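Long-range contacts in putative gamma-glutamylcyclotransferase YkqA (Bacillus subtilis, PDB 2QIK), which is probably a gamma-glutamylcyclotransferase, expected to release gamma-glutamyl groups as a cyclised product, though its true substrate is not established: residues V7-L11 against G43-V47; G77-V83 against A94-M99; R166-K170 against K237-P243; R176-L180 against T231-K237; T185-Y191 against Y258-F263. One frame throughout, in Å; residues are numbered along the deposited sequence. Where two conformers were deposited one is given.

Overall arrangement
Interactions 1 and 2 belong to the N-terminal AIG2-like region and touch each other, Y8 and T45 being hydrogen-bonded to backbone atoms of 94-99. Interaction 1 is buried and largely apolar, built on a tyrosine face and a proline, whereas interaction 2 is a partly exposed hairpin carried by backbone bonds. The other three lie in the C-terminal half of the chain. Interactions 3 and 4 hold the two paired strands 164-171 and 174-180, share K237, and rely on carboxylates: in a partly exposed setting in interaction 3, in the buried interior in interaction 4. Interaction 5, about 33 Å from interaction 1 between centres, ties a strand to a helix start through aromatic faces and one glutamate.

Interaction 1: residues V7-L11 against G43-V47; sequences VYGTL and GPTVV
The ring of Y8 lies against V46, whose CG1 methyl stands over the middle of one ring face, 3.5 Å from the centroid and 7° off the normal, in a CH-pi contact. CG2 of the same valine lies by the hydroxyl end of the ring, near OH and CE2. At the ring edge, near the ring plane, lies the carbonyl oxygen of P44, with CE1 of Y8 3.9 Å from P44 O. The proline ring itself packs on the turn of the loop: P44 CG is 3.7 Å from G9 CA, and P44 CD meets the methyl CG2 of T10 at 3.9 Å. A side chain at G9 would run into that proline ring. Water 1 joins the two segments by donating to P44 O at 2.6 Å and to Y8 OH at 3.2 Å.

The tyrosine is placed by its first torsion (chi1 57°), which sets CG between the backbone N and the carbonyl carbon and sends the ring across to 44-47. Its hydroxyl is held further by the backbone oxygen of Y97, while T45 OG1 is hydrogen-bonded to M99 N and T10 OG1 bonds N17. I56, L37 and I96 pack round Y8 as well. The loop 8-11 after strand 3-7 is, by similarity, the substrate-binding YGTL motif of the gamma-glutamylcyclotransferase fold, and strand 44-47 backs it.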
# COMPACT_ATOMS: atom_id res chain seq x y z
N VAL A 7 -7.06 -3.00 12.33
CA VAL A 7 -7.01 -4.42 12.08
C VAL A 7 -5.79 -4.75 11.23
O VAL A 7 -5.42 -4.04 10.32
CB VAL A 7 -8.27 -5.04 11.38
CG1 VAL A 7 -9.46 -4.97 12.39
CG2 VAL A 7 -8.56 -4.32 10.03
N TYR A 8 -5.20 -5.90 11.55
CA TYR A 8 -3.91 -6.30 10.98
C TYR A 8 -3.87 -7.74 10.46
O TYR A 8 -2.90 -8.15 9.84
CB TYR A 8 -2.78 -6.13 12.03
CG TYR A 8 -3.03 -6.91 13.30
CD1 TYR A 8 -2.71 -8.25 13.36
CD2 TYR A 8 -3.57 -6.33 14.39
CE1 TYR A 8 -2.97 -9.00 14.46
CE2 TYR A 8 -3.84 -7.07 15.52
CZ TYR A 8 -3.53 -8.41 15.56
OH TYR A 8 -3.75 -9.18 16.70
N GLY A 9 -4.94 -8.50 10.73
CA GLY A 9 -4.91 -9.90 10.43
C GLY A 9 -6.13 -10.35 9.65
O GLY A 9 -6.42 -9.87 8.56
N THR A 10 -6.84 -11.32 10.23
CA THR A 10 -8.00 -11.92 9.61
C THR A 10 -9.18 -11.02 9.40
O THR A 10 -10.12 -11.40 8.69
CB THR A 10 -8.50 -13.17 10.36
OG1 THR A 10 -9.15 -12.80 11.57
CG2 THR A 10 -7.36 -14.14 10.65
N LEU A 11 -9.18 -9.85 10.00
CA LEU A 11 -10.20 -8.81 9.84
C LEU A 11 -9.91 -7.84 8.71
O LEU A 11 -10.76 -7.02 8.40
CB LEU A 11 -10.40 -8.04 11.11
CG LEU A 11 -10.95 -8.83 12.30
CD1 LEU A 11 -10.90 -7.97 13.57
CD2 LEU A 11 -12.35 -9.28 12.00
N GLY A 43 -3.56 -18.12 14.33
CA GLY A 43 -3.74 -16.85 13.57
C GLY A 43 -2.64 -15.82 13.84
O GLY A 43 -1.82 -15.98 14.69
N PRO A 44 -2.70 -14.69 13.15
CA PRO A 44 -1.77 -13.54 13.39
C PRO A 44 -1.99 -12.91 14.80
O PRO A 44 -3.11 -12.80 15.25
CB PRO A 44 -2.19 -12.52 12.24
CG PRO A 44 -3.43 -13.04 11.70
CD PRO A 44 -3.72 -14.40 12.14
N THR A 45 -0.93 -12.42 15.44
CA THR A 45 -1.11 -11.59 16.64
C THR A 45 -0.00 -10.55 16.64
O THR A 45 0.97 -10.64 15.95
CB THR A 45 -1.16 -12.42 17.94
OG1 THR A 45 -1.53 -11.57 19.06
CG2 THR A 45 0.24 -13.07 18.27
N VAL A 46 -0.14 -9.61 17.51
CA VAL A 46 0.84 -8.55 17.73
C VAL A 46 1.37 -8.61 19.09
O VAL A 46 0.72 -9.13 19.97
CB VAL A 46 0.22 -7.18 17.45
CG1 VAL A 46 -0.14 -7.15 15.97
CG2 VAL A 46 -1.00 -6.83 18.40
N VAL A 47 2.63 -8.16 19.21
CA VAL A 47 3.31 -8.03 20.48
C VAL A 47 4.00 -6.72 20.51
O VAL A 47 4.63 -6.31 19.53
CB VAL A 47 4.35 -9.16 20.64
CG1 VAL A 47 5.16 -9.08 21.93
CG2 VAL A 47 3.61 -10.53 20.52
O HOH W 1 -5.37 -11.46 15.19

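Interaction 2: residues G77-V83 against A94-M99; sequences GYHKQTV and ALIYFM
H79, Q81 and V83 pair with F98, I96 and A94 through six backbone hydrogen bonds, two for each hydrogen-bonded pair of this antiparallel hairpin; H79 N to F98 O (2.9 Å) is representative. K80 with Y97 and T82 with L95 are the intervening non-hydrogen-bonded pairs, where CA-H groups approach carbonyl oxygens.

Three aromatic rings are met over a face by CB atoms. Selenomethionine M99 sets CB over the centre of the Y78 ring, 3.8 Å from the centroid, with SE oblique to it in a Met-aromatic contact. H79 CB lies over the F98 ring, and K80 CB over the Y97 ring toward its rim. With CG between the backbone N and the carbonyl carbon (chi1 69°), the lysine runs beside the tyrosine until K80 CD is 3.6 Å from Y97 CZ. The polar ends of both go to D72.

Apolar contacts join V83 CG1 to I96 CG2 at 3.9 Å, while Q81 NE2 bonds T82 O from above the carbonyl plane. A serine at Y78 would probably leave M99 CB and CG without the ring face they lie on, freer to turn. Backbone bonds thus fix the register, while CH-pi contacts pair side chains on the K80/Y97 and H79/F98 faces.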
# COMPACT_ATOMS: atom_id res chain seq x y z
N GLY A 77 -10.03 -15.46 24.11
CA GLY A 77 -8.59 -15.47 24.42
C GLY A 77 -7.82 -14.23 23.95
O GLY A 77 -6.62 -14.10 24.26
N TYR A 78 -8.46 -13.33 23.22
CA TYR A 78 -7.81 -12.07 22.86
C TYR A 78 -8.29 -11.02 23.82
O TYR A 78 -9.41 -11.07 24.34
CB TYR A 78 -8.14 -11.63 21.45
CG TYR A 78 -7.52 -12.41 20.37
CD1 TYR A 78 -6.68 -11.77 19.47
CD2 TYR A 78 -7.70 -13.80 20.25
CE1 TYR A 78 -6.08 -12.45 18.48
CE2 TYR A 78 -7.10 -14.46 19.23
CZ TYR A 78 -6.30 -13.79 18.35
OH TYR A 78 -5.69 -14.42 17.30
N HIS A 79 -7.42 -10.05 24.02
CA HIS A 79 -7.66 -8.82 24.81
C HIS A 79 -7.54 -7.63 23.82
O HIS A 79 -7.16 -7.81 22.67
CB HIS A 79 -6.62 -8.64 25.92
CG HIS A 79 -6.65 -9.70 26.98
ND1 HIS A 79 -7.59 -9.72 27.99
CD2 HIS A 79 -5.85 -10.78 27.18
CE1 HIS A 79 -7.37 -10.76 28.77
NE2 HIS A 79 -6.31 -11.41 28.31
N LYS A 80 -7.92 -6.45 24.28
CA LYS A 80 -7.76 -5.31 23.46
C LYS A 80 -7.24 -4.16 24.24
O LYS A 80 -7.32 -4.13 25.47
CB LYS A 80 -9.05 -4.96 22.73
CG LYS A 80 -10.06 -4.47 23.60
CD LYS A 80 -11.42 -4.64 22.83
CE LYS A 80 -12.56 -3.72 23.24
NZ LYS A 80 -13.64 -4.53 23.89
N GLN A 81 -6.67 -3.21 23.49
CA GLN A 81 -6.20 -1.98 24.05
C GLN A 81 -6.30 -0.92 22.95
O GLN A 81 -6.74 -1.23 21.83
CB GLN A 81 -4.74 -2.09 24.54
CG GLN A 81 -3.72 -2.36 23.41
CD GLN A 81 -2.33 -2.12 23.96
OE1 GLN A 81 -1.78 -2.97 24.63
NE2 GLN A 81 -1.80 -0.91 23.70
N THR A 82 -5.92 0.30 23.20
CA THR A 82 -5.76 1.28 22.13
C THR A 82 -4.29 1.50 21.83
O THR A 82 -3.41 1.27 22.69
CB THR A 82 -6.43 2.60 22.39
OG1 THR A 82 -5.95 3.19 23.63
CG2 THR A 82 -7.91 2.45 22.60
N VAL A 83 -4.02 1.95 20.61
CA VAL A 83 -2.72 2.35 20.15
C VAL A 83 -2.83 3.64 19.33
O VAL A 83 -3.90 3.94 18.78
CB VAL A 83 -2.03 1.28 19.31
CG1 VAL A 83 -1.55 0.06 20.16
CG2 VAL A 83 -2.89 0.78 18.20
N ALA A 94 -6.78 4.18 18.06
CA ALA A 94 -7.67 3.07 17.67
C ALA A 94 -7.52 1.89 18.57
O ALA A 94 -6.47 1.63 19.10
CB ALA A 94 -7.39 2.70 16.20
N LEU A 95 -8.60 1.09 18.65
CA LEU A 95 -8.57 -0.18 19.32
C LEU A 95 -7.77 -1.18 18.49
O LEU A 95 -7.72 -1.13 17.27
CB LEU A 95 -9.99 -0.72 19.37
CG LEU A 95 -10.88 -0.03 20.36
CD1 LEU A 95 -12.36 -0.44 20.14
CD2 LEU A 95 -10.45 -0.38 21.82
N ILE A 96 -7.21 -2.15 19.20
CA ILE A 96 -6.47 -3.26 18.54
C ILE A 96 -6.66 -4.49 19.42
O ILE A 96 -6.62 -4.37 20.65
CB ILE A 96 -5.00 -2.93 18.32
CG1 ILE A 96 -4.31 -3.98 17.46
CG2 ILE A 96 -4.28 -2.69 19.63
CD1 ILE A 96 -2.85 -3.59 17.09
N TYR A 97 -6.86 -5.66 18.81
CA TYR A 97 -6.97 -6.93 19.50
C TYR A 97 -5.64 -7.63 19.48
O TYR A 97 -4.94 -7.63 18.49
CB TYR A 97 -8.06 -7.81 18.83
CG TYR A 97 -9.48 -7.35 19.12
CD1 TYR A 97 -10.22 -7.93 20.12
CD2 TYR A 97 -10.05 -6.31 18.42
CE1 TYR A 97 -11.53 -7.50 20.41
CE2 TYR A 97 -11.35 -5.86 18.70
CZ TYR A 97 -12.06 -6.44 19.73
OH TYR A 97 -13.33 -5.98 19.91
N PHE A 98 -5.36 -8.35 20.55
CA PHE A 98 -4.08 -9.12 20.65
C PHE A 98 -4.28 -10.35 21.48
O PHE A 98 -5.10 -10.36 22.38
CB PHE A 98 -2.94 -8.21 21.24
CG PHE A 98 -3.21 -7.75 22.65
CD1 PHE A 98 -2.70 -8.46 23.75
CD2 PHE A 98 -3.88 -6.54 22.90
CE1 PHE A 98 -2.88 -8.01 25.06
CE2 PHE A 98 -4.09 -6.12 24.20
CZ PHE A 98 -3.60 -6.85 25.27
N MSE A 99 -3.54 -11.40 21.17
CA MSE A 99 -3.51 -12.57 22.07
C MSE A 99 -2.12 -12.59 22.70
O MSE A 99 -1.12 -12.68 21.93
CB MSE A 99 -3.72 -13.88 21.28
CG MSE A 99 -3.25 -14.10 19.83
SE MSE A 99 -2.70 -15.92 18.95
CE MSE A 99 -3.63 -16.07 17.17

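Interaction 3: residues R166-K170 against K237-P243; sequences RFTLK and KEAEIAP
Strand 164-171 carries a classic beta bulge, T168 and L169 both facing R176, where T168 meets the loop 237-243. F167 N and the R166 guanidinium meet the same carboxylate of E240. F167 N gives its hydrogen to E240 OE1 (2.8 Å) on the anti side, and R166 NH1 reaches E240 OE2 (2.9 Å) on the syn side in a salt bridge, both donors well out of the carboxylate plane and the guanidinium plane turned 84° from it. The carboxylate lies nearly coplanar with the F167 ring, OE1 at the ring edge; OE1 is also bonded by H270. Further along, E238 N donates to T168 O at 2.8 Å. K170, bent from chi2 (-77°) onward, brings NZ to E238 OE1 (2.7 Å) from above the carboxylate plane, and water 3 links K170 N with E238 OE2. Water 2 bridges F167 O and A239 O, while P243 packs on the F167 ring.

The loop is therefore fastened to an irregular strand mostly by its two glutamates, one of which holds a main-chain N-H together with an arginine.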
# COMPACT_ATOMS: atom_id res chain seq x y z
N ARG A 166 1.77 11.75 -5.70
CA ARG A 166 2.53 12.86 -5.16
C ARG A 166 3.98 12.51 -5.03
O ARG A 166 4.33 11.35 -4.99
CB ARG A 166 1.97 13.21 -3.79
CG ARG A 166 0.60 13.75 -3.80
CD ARG A 166 0.24 14.43 -2.51
NE ARG A 166 -1.16 14.86 -2.47
CZ ARG A 166 -1.59 16.00 -3.02
NH1 ARG A 166 -0.74 16.85 -3.57
NH2 ARG A 166 -2.85 16.30 -2.98
N PHE A 167 4.86 13.50 -4.98
CA PHE A 167 6.29 13.32 -5.10
C PHE A 167 6.93 13.54 -3.73
O PHE A 167 7.47 14.61 -3.46
CB PHE A 167 6.82 14.22 -6.21
CG PHE A 167 6.29 13.77 -7.51
CD1 PHE A 167 5.00 14.04 -7.93
CD2 PHE A 167 7.05 12.90 -8.25
CE1 PHE A 167 4.49 13.43 -9.07
CE2 PHE A 167 6.58 12.35 -9.41
CZ PHE A 167 5.30 12.56 -9.79
N THR A 168 6.80 12.52 -2.87
CA THR A 168 7.09 12.66 -1.46
C THR A 168 8.39 11.98 -1.02
O THR A 168 8.76 12.14 0.15
CB THR A 168 5.97 12.04 -0.65
OG1 THR A 168 5.99 10.64 -0.88
CG2 THR A 168 4.59 12.55 -0.99
N LEU A 169 9.08 11.25 -1.89
CA LEU A 169 10.38 10.64 -1.53
C LEU A 169 11.44 11.65 -1.85
O LEU A 169 11.59 12.02 -3.00
CB LEU A 169 10.64 9.35 -2.31
CG LEU A 169 11.91 8.67 -1.87
CD1 LEU A 169 11.79 7.98 -0.59
CD2 LEU A 169 12.35 7.67 -2.95
N LYS A 170 12.17 12.09 -0.85
CA LYS A 170 13.19 13.09 -1.15
C LYS A 170 14.55 12.42 -1.41
O LYS A 170 15.08 11.64 -0.63
CB LYS A 170 13.16 14.13 -0.06
CG LYS A 170 14.21 15.22 -0.23
CD LYS A 170 15.57 14.69 0.19
CE LYS A 170 15.64 14.05 1.57
NZ LYS A 170 15.15 15.06 2.54
N LYS A 237 7.65 10.14 4.15
CA LYS A 237 7.08 11.06 3.19
C LYS A 237 7.55 12.49 3.58
O LYS A 237 7.55 12.82 4.74
CB LYS A 237 5.58 10.97 3.23
CG LYS A 237 5.06 9.56 2.79
CD LYS A 237 3.61 9.53 2.69
CE LYS A 237 3.01 8.14 2.73
NZ LYS A 237 3.37 7.30 1.58
N GLU A 238 7.92 13.27 2.59
CA GLU A 238 8.30 14.63 2.77
C GLU A 238 7.42 15.54 1.91
O GLU A 238 6.68 15.07 1.04
CB GLU A 238 9.81 14.75 2.48
CG GLU A 238 10.64 13.81 3.37
CD GLU A 238 12.19 13.87 3.60
OE1 GLU A 238 12.77 14.98 3.82
OE2 GLU A 238 12.79 12.71 3.72
N ALA A 239 7.45 16.86 2.17
CA ALA A 239 6.77 17.82 1.28
C ALA A 239 7.26 17.63 -0.14
O ALA A 239 8.40 17.33 -0.40
CB ALA A 239 6.90 19.23 1.71
N GLU A 240 6.34 17.84 -1.08
CA GLU A 240 6.64 17.55 -2.48
C GLU A 240 7.65 18.54 -3.05
O GLU A 240 7.55 19.77 -2.90
CB GLU A 240 5.37 17.59 -3.31
CG GLU A 240 4.32 16.57 -2.97
CD GLU A 240 3.26 16.53 -4.07
OE1 GLU A 240 3.49 15.95 -5.18
OE2 GLU A 240 2.14 17.16 -3.88
N ILE A 241 8.59 18.01 -3.79
CA ILE A 241 9.50 18.74 -4.62
C ILE A 241 9.50 18.13 -6.01
O ILE A 241 9.09 17.01 -6.19
CB ILE A 241 10.91 18.87 -4.05
CG1 ILE A 241 11.62 17.56 -4.01
CG2 ILE A 241 10.89 19.46 -2.66
CD1 ILE A 241 13.06 17.72 -3.50
N ALA A 242 10.00 18.85 -7.00
CA ALA A 242 9.99 18.37 -8.35
C ALA A 242 10.87 17.11 -8.55
O ALA A 242 11.94 16.99 -7.95
CB ALA A 242 10.47 19.44 -9.31
N PRO A 243 10.41 16.22 -9.42
CA PRO A 243 11.24 15.09 -9.78
C PRO A 243 12.40 15.52 -10.72
O PRO A 243 12.33 16.57 -11.39
CB PRO A 243 10.27 14.17 -10.56
CG PRO A 243 9.24 15.09 -11.14
CD PRO A 243 9.10 16.20 -10.11
O HOH W 2 9.77 15.28 -1.80
O HOH W 3 11.90 10.88 1.80
O HOH W 4 14.80 15.44 5.06

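Interaction 4: residues R176-L180 against T231-K237; sequences RADML and TFLVLQK
D178 reaches from strand 174-180 to the end of strand 224-234 and the loop after it, its CG set anti to the backbone N (chi1 -170°). D178 CB begins the contact, lying 3.6 Å from the V234 methyl CG2, and CG presses on that same methyl. D178 OD1 takes the V234 N-H at 2.9 Å, a nearly straight bond that arrives from well above the carboxylate plane. D178 OD2 offers its syn lone pair to K237 NZ in a salt bridge of 2.7 Å, and T168 OG1 bonds OD2 too.

K237 NZ is gripped from further directions, donating to V234 O at 2.9 Å and to water 5, which in turn donates to M179 O. Bending at the last torsion (chi4 -65°) brings the amine round to these partners, while K237 CD lies 3.7 Å from L180 CD1. L233 CD2 packs on M179 CB at 4.0 Å. A methionine in place of K237 would probably leave the D178 carboxylate without its countercharge and V234 O without this donor. The buried carboxylate is thus met by main-chain, hydroxyl and ammonium donors, which probably favours its charged form and ties strands crossing at 98°.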
# COMPACT_ATOMS: atom_id res chain seq x y z
N ARG A 176 10.93 11.36 -5.82
CA ARG A 176 10.30 10.24 -6.52
C ARG A 176 8.84 10.15 -6.11
O ARG A 176 8.42 10.72 -5.10
CB ARG A 176 11.04 8.92 -6.25
CG ARG A 176 12.55 9.01 -6.57
CD ARG A 176 12.84 9.15 -7.99
NE ARG A 176 14.24 9.04 -8.30
CZ ARG A 176 15.12 10.00 -8.19
NH1 ARG A 176 14.81 11.16 -7.70
NH2 ARG A 176 16.40 9.78 -8.52
N ALA A 177 8.08 9.42 -6.89
CA ALA A 177 6.65 9.31 -6.77
C ALA A 177 6.18 8.44 -5.61
O ALA A 177 6.88 7.59 -5.12
CB ALA A 177 6.04 8.84 -8.03
N ASP A 178 4.94 8.64 -5.28
CA ASP A 178 4.23 8.05 -4.16
C ASP A 178 2.75 8.17 -4.45
O ASP A 178 2.36 8.92 -5.35
CB ASP A 178 4.54 8.78 -2.85
CG ASP A 178 4.04 8.11 -1.60
OD1 ASP A 178 3.86 6.85 -1.57
OD2 ASP A 178 3.97 8.83 -0.56
N MSE A 179 1.94 7.46 -3.71
CA MSE A 179 0.51 7.76 -3.65
C MSE A 179 0.10 8.02 -2.22
O MSE A 179 0.41 7.25 -1.33
CB MSE A 179 -0.36 6.64 -4.20
CG MSE A 179 -0.07 6.34 -5.69
SE MSE A 179 -1.38 5.19 -6.40
CE MSE A 179 -1.02 3.68 -5.31
N LEU A 180 -0.52 9.17 -2.00
CA LEU A 180 -0.97 9.57 -0.67
C LEU A 180 -2.44 9.31 -0.55
O LEU A 180 -3.21 9.68 -1.45
CB LEU A 180 -0.73 11.03 -0.45
CG LEU A 180 -0.81 11.58 0.98
CD1 LEU A 180 0.29 10.99 1.82
CD2 LEU A 180 -0.72 13.10 0.99
N THR A 231 1.20 -2.73 -4.79
CA THR A 231 1.86 -1.49 -5.16
C THR A 231 2.93 -1.19 -4.13
O THR A 231 3.16 -2.01 -3.25
CB THR A 231 0.77 -0.39 -5.35
OG1 THR A 231 1.36 0.70 -6.06
CG2 THR A 231 0.24 0.13 -4.07
N PHE A 232 3.64 -0.07 -4.30
CA PHE A 232 4.68 0.30 -3.37
C PHE A 232 4.45 1.72 -2.96
O PHE A 232 4.09 2.57 -3.79
CB PHE A 232 6.08 0.12 -3.99
CG PHE A 232 6.43 -1.29 -4.26
CD1 PHE A 232 6.10 -1.87 -5.45
CD2 PHE A 232 7.03 -2.07 -3.29
CE1 PHE A 232 6.36 -3.19 -5.69
CE2 PHE A 232 7.32 -3.39 -3.51
CZ PHE A 232 6.97 -3.95 -4.72
N LEU A 233 4.60 1.99 -1.64
CA LEU A 233 4.32 3.36 -1.07
C LEU A 233 5.52 3.83 -0.26
O LEU A 233 6.20 3.02 0.35
CB LEU A 233 3.06 3.35 -0.20
CG LEU A 233 1.80 2.88 -0.91
CD1 LEU A 233 0.68 2.70 0.10
CD2 LEU A 233 1.43 3.80 -2.06
N VAL A 234 5.78 5.14 -0.32
CA VAL A 234 6.90 5.71 0.38
C VAL A 234 6.74 5.60 1.87
O VAL A 234 5.68 5.86 2.43
CB VAL A 234 7.07 7.19 -0.03
CG1 VAL A 234 8.09 7.92 0.81
CG2 VAL A 234 7.46 7.30 -1.47
N LEU A 235 7.83 5.24 2.56
CA LEU A 235 7.85 5.16 4.01
C LEU A 235 8.11 6.44 4.73
O LEU A 235 7.41 6.75 5.71
CB LEU A 235 8.84 4.05 4.43
CG LEU A 235 8.28 2.68 4.22
CD1 LEU A 235 9.40 1.61 4.19
CD2 LEU A 235 7.28 2.34 5.32
N GLN A 236 9.05 7.24 4.29
CA GLN A 236 9.30 8.53 4.94
C GLN A 236 8.87 9.66 3.97
O GLN A 236 9.62 10.05 3.05
CB GLN A 236 10.79 8.62 5.15
CG GLN A 236 11.52 7.77 6.23
CD GLN A 236 11.50 6.21 6.18
OE1 GLN A 236 12.23 5.45 5.36
NE2 GLN A 236 10.76 5.69 7.21
N LYS A 237 7.65 10.14 4.15
CA LYS A 237 7.08 11.06 3.19
C LYS A 237 7.55 12.49 3.58
O LYS A 237 7.55 12.82 4.74
CB LYS A 237 5.58 10.97 3.23
CG LYS A 237 5.06 9.56 2.79
CD LYS A 237 3.61 9.53 2.69
CE LYS A 237 3.01 8.14 2.73
NZ LYS A 237 3.37 7.30 1.58
O HOH W 5 0.83 6.17 1.10

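Interaction 5: residues T185-Y191 against Y258-F263; sequences TTEGVLY and YLSPEF
V189 CG1 stands over the centre of the Y258 ring, 3.6 Å from the centroid, and lies above one face of the Y191 ring, toward its rim. Water 6 sits at the edge of both tyrosine rings, in their planes, 2.8 Å from Y191 OH and from Y258 OH; C136 O also bonds Y191 OH. The F263 ring carries E187 CB over one face (4.0 Å from its centroid), and T186 OG1, hydrogen-bonded to T165 OG1, approaches CZ of F263 obliquely. The valine reaches Y258 with CG1 anti to the backbone N (chi1 -178°).

S260 is the N-cap of helix 261-273: its OG accepts from F263 N at 3.2 Å. E187, from strand 185-193, grips this cap with both carboxylate oxygens, each met on its syn side, the serine hydroxyl more tilted from the plane than the N-H. S260 N donates to E187 OE1 at 3.0 Å in an almost straight bond (177°), and S260 OG donates to E187 OE2 at 2.8 Å. The E187 carboxylate and F263 ring planes are 13° apart, the carboxylate beside CB and CG of F263 and the side chains antiparallel. L259 CD2 rests on G188 O at 3.4 Å.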
# COMPACT_ATOMS: atom_id res chain seq x y z
N THR A 185 -8.07 11.21 -6.47
CA THR A 185 -8.21 10.07 -7.42
C THR A 185 -7.01 10.06 -8.30
O THR A 185 -6.45 11.11 -8.61
CB THR A 185 -9.53 10.21 -8.26
OG1 THR A 185 -9.78 8.97 -8.88
CG2 THR A 185 -9.36 11.10 -9.49
N THR A 186 -6.55 8.89 -8.65
CA THR A 186 -5.42 8.76 -9.52
C THR A 186 -5.53 7.60 -10.50
O THR A 186 -6.53 6.87 -10.46
CB THR A 186 -4.16 8.72 -8.65
OG1 THR A 186 -3.03 9.08 -9.48
CG2 THR A 186 -3.91 7.37 -7.99
N GLU A 187 -4.54 7.47 -11.39
CA GLU A 187 -4.49 6.43 -12.38
C GLU A 187 -3.11 5.81 -12.39
O GLU A 187 -2.12 6.45 -12.04
CB GLU A 187 -4.82 6.96 -13.83
CG GLU A 187 -6.16 7.64 -13.97
CD GLU A 187 -6.53 7.90 -15.43
OE1 GLU A 187 -5.82 7.45 -16.35
OE2 GLU A 187 -7.56 8.60 -15.60
N GLY A 188 -3.09 4.57 -12.86
CA GLY A 188 -1.83 3.88 -13.13
C GLY A 188 -2.06 2.75 -14.09
O GLY A 188 -3.14 2.63 -14.66
N VAL A 189 -1.07 1.92 -14.24
CA VAL A 189 -1.11 0.73 -15.14
C VAL A 189 -1.09 -0.50 -14.21
O VAL A 189 -0.24 -0.61 -13.34
CB VAL A 189 0.18 0.70 -16.08
CG1 VAL A 189 0.16 -0.47 -17.05
CG2 VAL A 189 0.42 2.02 -16.79
N LEU A 190 -1.99 -1.42 -14.46
CA LEU A 190 -2.01 -2.70 -13.78
C LEU A 190 -1.39 -3.72 -14.68
O LEU A 190 -1.81 -3.91 -15.84
CB LEU A 190 -3.45 -3.10 -13.41
CG LEU A 190 -3.57 -4.32 -12.55
CD1 LEU A 190 -3.00 -4.02 -11.16
CD2 LEU A 190 -4.98 -4.81 -12.45
N TYR A 191 -0.36 -4.41 -14.21
CA TYR A 191 0.30 -5.49 -14.90
C TYR A 191 -0.03 -6.84 -14.28
O TYR A 191 -0.16 -6.95 -13.06
CB TYR A 191 1.80 -5.37 -14.81
CG TYR A 191 2.48 -4.16 -15.42
CD1 TYR A 191 2.85 -4.14 -16.75
CD2 TYR A 191 2.84 -3.11 -14.63
CE1 TYR A 191 3.52 -3.09 -17.29
CE2 TYR A 191 3.53 -2.00 -15.17
CZ TYR A 191 3.88 -2.02 -16.49
OH TYR A 191 4.60 -0.97 -17.02
N TYR A 258 -0.41 4.75 -21.47
CA TYR A 258 -1.49 4.02 -20.84
C TYR A 258 -2.67 4.83 -20.31
O TYR A 258 -3.76 4.29 -20.18
CB TYR A 258 -0.89 3.22 -19.67
CG TYR A 258 0.07 2.09 -20.03
CD1 TYR A 258 -0.39 0.93 -20.61
CD2 TYR A 258 1.39 2.13 -19.61
CE1 TYR A 258 0.42 -0.10 -20.92
CE2 TYR A 258 2.26 1.04 -19.90
CZ TYR A 258 1.76 -0.09 -20.54
OH TYR A 258 2.56 -1.20 -20.82
N LEU A 259 -2.44 6.05 -19.86
CA LEU A 259 -3.44 6.73 -19.01
C LEU A 259 -4.34 7.67 -19.80
O LEU A 259 -4.12 7.94 -20.97
CB LEU A 259 -2.73 7.48 -17.88
CG LEU A 259 -1.75 6.65 -17.05
CD1 LEU A 259 -1.28 7.47 -15.91
CD2 LEU A 259 -2.41 5.34 -16.56
N SER A 260 -5.37 8.17 -19.18
CA SER A 260 -6.26 9.08 -19.90
C SER A 260 -5.49 10.38 -20.21
O SER A 260 -4.70 10.84 -19.42
CB SER A 260 -7.55 9.37 -19.13
OG SER A 260 -7.36 10.13 -17.96
N PRO A 261 -5.75 11.00 -21.37
CA PRO A 261 -5.16 12.29 -21.67
C PRO A 261 -5.41 13.35 -20.56
O PRO A 261 -4.52 14.07 -20.25
CB PRO A 261 -5.77 12.64 -23.05
CG PRO A 261 -6.35 11.43 -23.55
CD PRO A 261 -6.60 10.49 -22.48
N GLU A 262 -6.60 13.39 -19.96
CA GLU A 262 -6.93 14.44 -18.97
C GLU A 262 -6.05 14.18 -17.75
O GLU A 262 -5.50 15.12 -17.18
CB GLU A 262 -8.40 14.48 -18.51
CG GLU A 262 -8.81 15.54 -17.40
CD GLU A 262 -8.79 17.06 -17.80
OE1 GLU A 262 -8.93 18.04 -16.91
OE2 GLU A 262 -8.66 17.33 -19.03
N PHE A 263 -5.88 12.92 -17.39
CA PHE A 263 -5.06 12.64 -16.20
C PHE A 263 -3.62 12.90 -16.46
O PHE A 263 -2.95 13.52 -15.63
CB PHE A 263 -5.23 11.20 -15.73
CG PHE A 263 -4.38 10.89 -14.56
CD1 PHE A 263 -4.77 11.28 -13.31
CD2 PHE A 263 -3.15 10.25 -14.72
CE1 PHE A 263 -3.92 11.10 -12.22
CE2 PHE A 263 -2.33 10.09 -13.63
CZ PHE A 263 -2.73 10.49 -12.40
O HOH W 6 5.19 -0.95 -19.77